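Local coordinates for protein DNA-binding transcriptional repressor YiaJ (Escherichia coli, PDB 1YSQ) that represses transcription of the yiaKLMNOPQRS operon, which may serve the use of 2,3-diketo-L-gulonate, and is represented here by its C-terminal IclR-type effector-binding domain, at residues L96-I101 and N126-S131. Sequence-based numbering, arbitrary orientation.
Sequences LTRNTI and NELGVS
L96 and N126 bring the two backbones nearest, with 5.7 Å between their CA atoms. Each segment is folded by a tight turn: T97 to T100 make a type I beta turn, E127 to V130 a type II turn with G129 at a positive phi (84°). Inside the first loop, T97 N donates almost straight to T100 OG1 (2.8 Å), and N99 N donates to T97 OG1, forming an ST turn. T97 OG1 lies between its own backbone N and carbonyl carbon (chi1 69°), where it accepts from N99 N, while CG2 is directed across the gap onto the peptide of N126 and E127, 3.5 Å from N126 O. Next to this contact, the L96 and N126 side chains run side by side in the same direction, with L96 CD1 3.7 Å from N126 OD1; N126 ND2 is held elsewhere, by C66 O and D122 OD2. At the other end, L128 crosses R98 and N99 roughly at right angles. The R98 chain is extended from CG to NE and brings its guanidinium to the leucine, with L128 CD2 over the centre of one face and L128 CD1 3.6 Å from R98 NH1. CD2 of L128 also meets N99 ND2 at 3.6 Å. Direct contact between the segments is thus van der Waals, whereas polar anchoring comes from the adjoining residues: T97 OG1 and N99 ND2 bond to E124 O, T100 OG1 to E125 O. This surface contact joins the loop leading to helix 104-117 with the turn entering strand 130-137, two connections in the antiparallel-sheet, GAF-like effector domain of IclR-family regulators.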
loop_
_atom_site.group_PDB
_atom_site.type_symbol
_atom_site.label_atom_id
_atom_site.label_comp_id
_atom_site.label_asym_id
_atom_site.label_seq_id
_atom_site.Cartn_x
_atom_site.Cartn_y
_atom_site.Cartn_z
ATOM N N LEU A 96 10.345 -4.620 -13.743
ATOM C CA LEU A 96 9.333 -3.814 -14.419
ATOM C C LEU A 96 9.880 -2.450 -14.831
ATOM O O LEU A 96 9.586 -1.951 -15.929
ATOM C CB LEU A 96 8.084 -3.662 -13.533
ATOM C CG LEU A 96 7.454 -4.954 -12.991
ATOM C CD1 LEU A 96 6.235 -4.617 -12.148
ATOM C CD2 LEU A 96 7.087 -5.935 -14.101
ATOM N N THR A 97 10.659 -1.841 -13.941
ATOM C CA THR A 97 11.456 -0.655 -14.273
ATOM C C THR A 97 12.849 -0.863 -13.743
ATOM O O THR A 97 13.122 -1.869 -13.067
ATOM C CB THR A 97 10.876 0.645 -13.635
ATOM O OG1 THR A 97 11.038 0.598 -12.208
ATOM C CG2 THR A 97 9.390 0.756 -13.856
ATOM N N ARG A 98 13.720 0.110 -14.012
ATOM C CA ARG A 98 15.076 0.098 -13.474
ATOM C C ARG A 98 15.108 0.169 -11.932
ATOM O O ARG A 98 16.147 -0.068 -11.316
ATOM C CB ARG A 98 15.872 1.264 -14.070
ATOM C CG ARG A 98 15.317 2.636 -13.706
ATOM C CD ARG A 98 16.138 3.808 -14.229
ATOM N NE ARG A 98 15.531 5.095 -13.882
ATOM C CZ ARG A 98 15.007 5.954 -14.768
ATOM N NH1 ARG A 98 15.007 5.676 -16.070
ATOM N NH2 ARG A 98 14.475 7.102 -14.352
ATOM N N ASN A 99 13.968 0.504 -11.323
ATOM C CA ASN A 99 13.863 0.683 -9.874
ATOM C C ASN A 99 13.245 -0.491 -9.126
ATOM O O ASN A 99 13.326 -0.540 -7.901
ATOM C CB ASN A 99 13.057 1.946 -9.546
ATOM C CG ASN A 99 13.618 3.178 -10.233
ATOM O OD1 ASN A 99 14.796 3.505 -10.060
ATOM N ND2 ASN A 99 12.786 3.860 -11.022
ATOM N N THR A 100 12.644 -1.425 -9.858
ATOM C CA THR A 100 11.985 -2.580 -9.245
ATOM C C THR A 100 12.989 -3.351 -8.406
ATOM O O THR A 100 14.136 -3.532 -8.827
ATOM C CB THR A 100 11.405 -3.502 -10.321
ATOM O OG1 THR A 100 10.623 -2.726 -11.236
ATOM C CG2 THR A 100 10.410 -4.502 -9.696
ATOM N N ILE A 101 12.554 -3.805 -7.228
ATOM C CA ILE A 101 13.432 -4.528 -6.335
ATOM C C ILE A 101 13.343 -6.008 -6.688
ATOM O O ILE A 101 12.338 -6.667 -6.387
ATOM C CB ILE A 101 13.067 -4.265 -4.849
ATOM C CG1 ILE A 101 13.095 -2.756 -4.537
ATOM C CG2 ILE A 101 14.030 -5.015 -3.929
ATOM C CD1 ILE A 101 12.419 -2.384 -3.217
ATOM N N ASN A 126 6.905 0.256 -10.521
ATOM C CA ASN A 126 5.969 -0.337 -11.477
ATOM C C ASN A 126 5.985 0.370 -12.818
ATOM O O ASN A 126 5.997 -0.272 -13.863
ATOM C CB ASN A 126 4.552 -0.312 -10.927
ATOM C CG ASN A 126 4.355 -1.322 -9.846
ATOM O OD1 ASN A 126 4.055 -2.494 -10.116
ATOM N ND2 ASN A 126 4.534 -0.888 -8.605
ATOM N N GLU A 127 5.983 1.698 -12.766
ATOM C CA GLU A 127 6.016 2.527 -13.958
ATOM C C GLU A 127 6.691 3.850 -13.629
ATOM O O GLU A 127 6.414 4.465 -12.587
ATOM C CB GLU A 127 4.599 2.769 -14.487
ATOM C CG GLU A 127 4.544 3.685 -15.695
ATOM C CD GLU A 127 3.132 4.001 -16.139
ATOM O OE1 GLU A 127 2.189 3.255 -15.785
ATOM O OE2 GLU A 127 2.980 5.000 -16.863
ATOM N N LEU A 128 7.582 4.291 -14.517
ATOM C CA LEU A 128 8.226 5.579 -14.319
ATOM C C LEU A 128 7.152 6.639 -14.283
ATOM O O LEU A 128 6.142 6.529 -14.992
ATOM C CB LEU A 128 9.253 5.885 -15.420
ATOM C CG LEU A 128 10.461 4.946 -15.502
ATOM C CD1 LEU A 128 11.410 5.432 -16.603
ATOM C CD2 LEU A 128 11.208 4.820 -14.168
ATOM N N GLY A 129 7.358 7.640 -13.428
ATOM C CA GLY A 129 6.388 8.710 -13.261
ATOM C C GLY A 129 5.231 8.436 -12.310
ATOM O O GLY A 129 4.429 9.325 -12.060
ATOM N N VAL A 130 5.136 7.214 -11.790
ATOM C CA VAL A 130 4.086 6.843 -10.852
ATOM C C VAL A 130 4.753 6.428 -9.539
ATOM O O VAL A 130 5.646 5.565 -9.540
ATOM C CB VAL A 130 3.221 5.668 -11.384
ATOM C CG1 VAL A 130 2.145 5.244 -10.358
ATOM C CG2 VAL A 130 2.596 6.018 -12.753
ATOM N N SER A 131 4.324 7.065 -8.447
ATOM C CA SER A 131 4.803 6.769 -7.090
ATOM C C SER A 131 3.633 6.462 -6.165
ATOM O O SER A 131 2.502 6.864 -6.451
ATOM C CB SER A 131 5.569 7.969 -6.546
ATOM O OG SER A 131 6.712 8.212 -7.350
#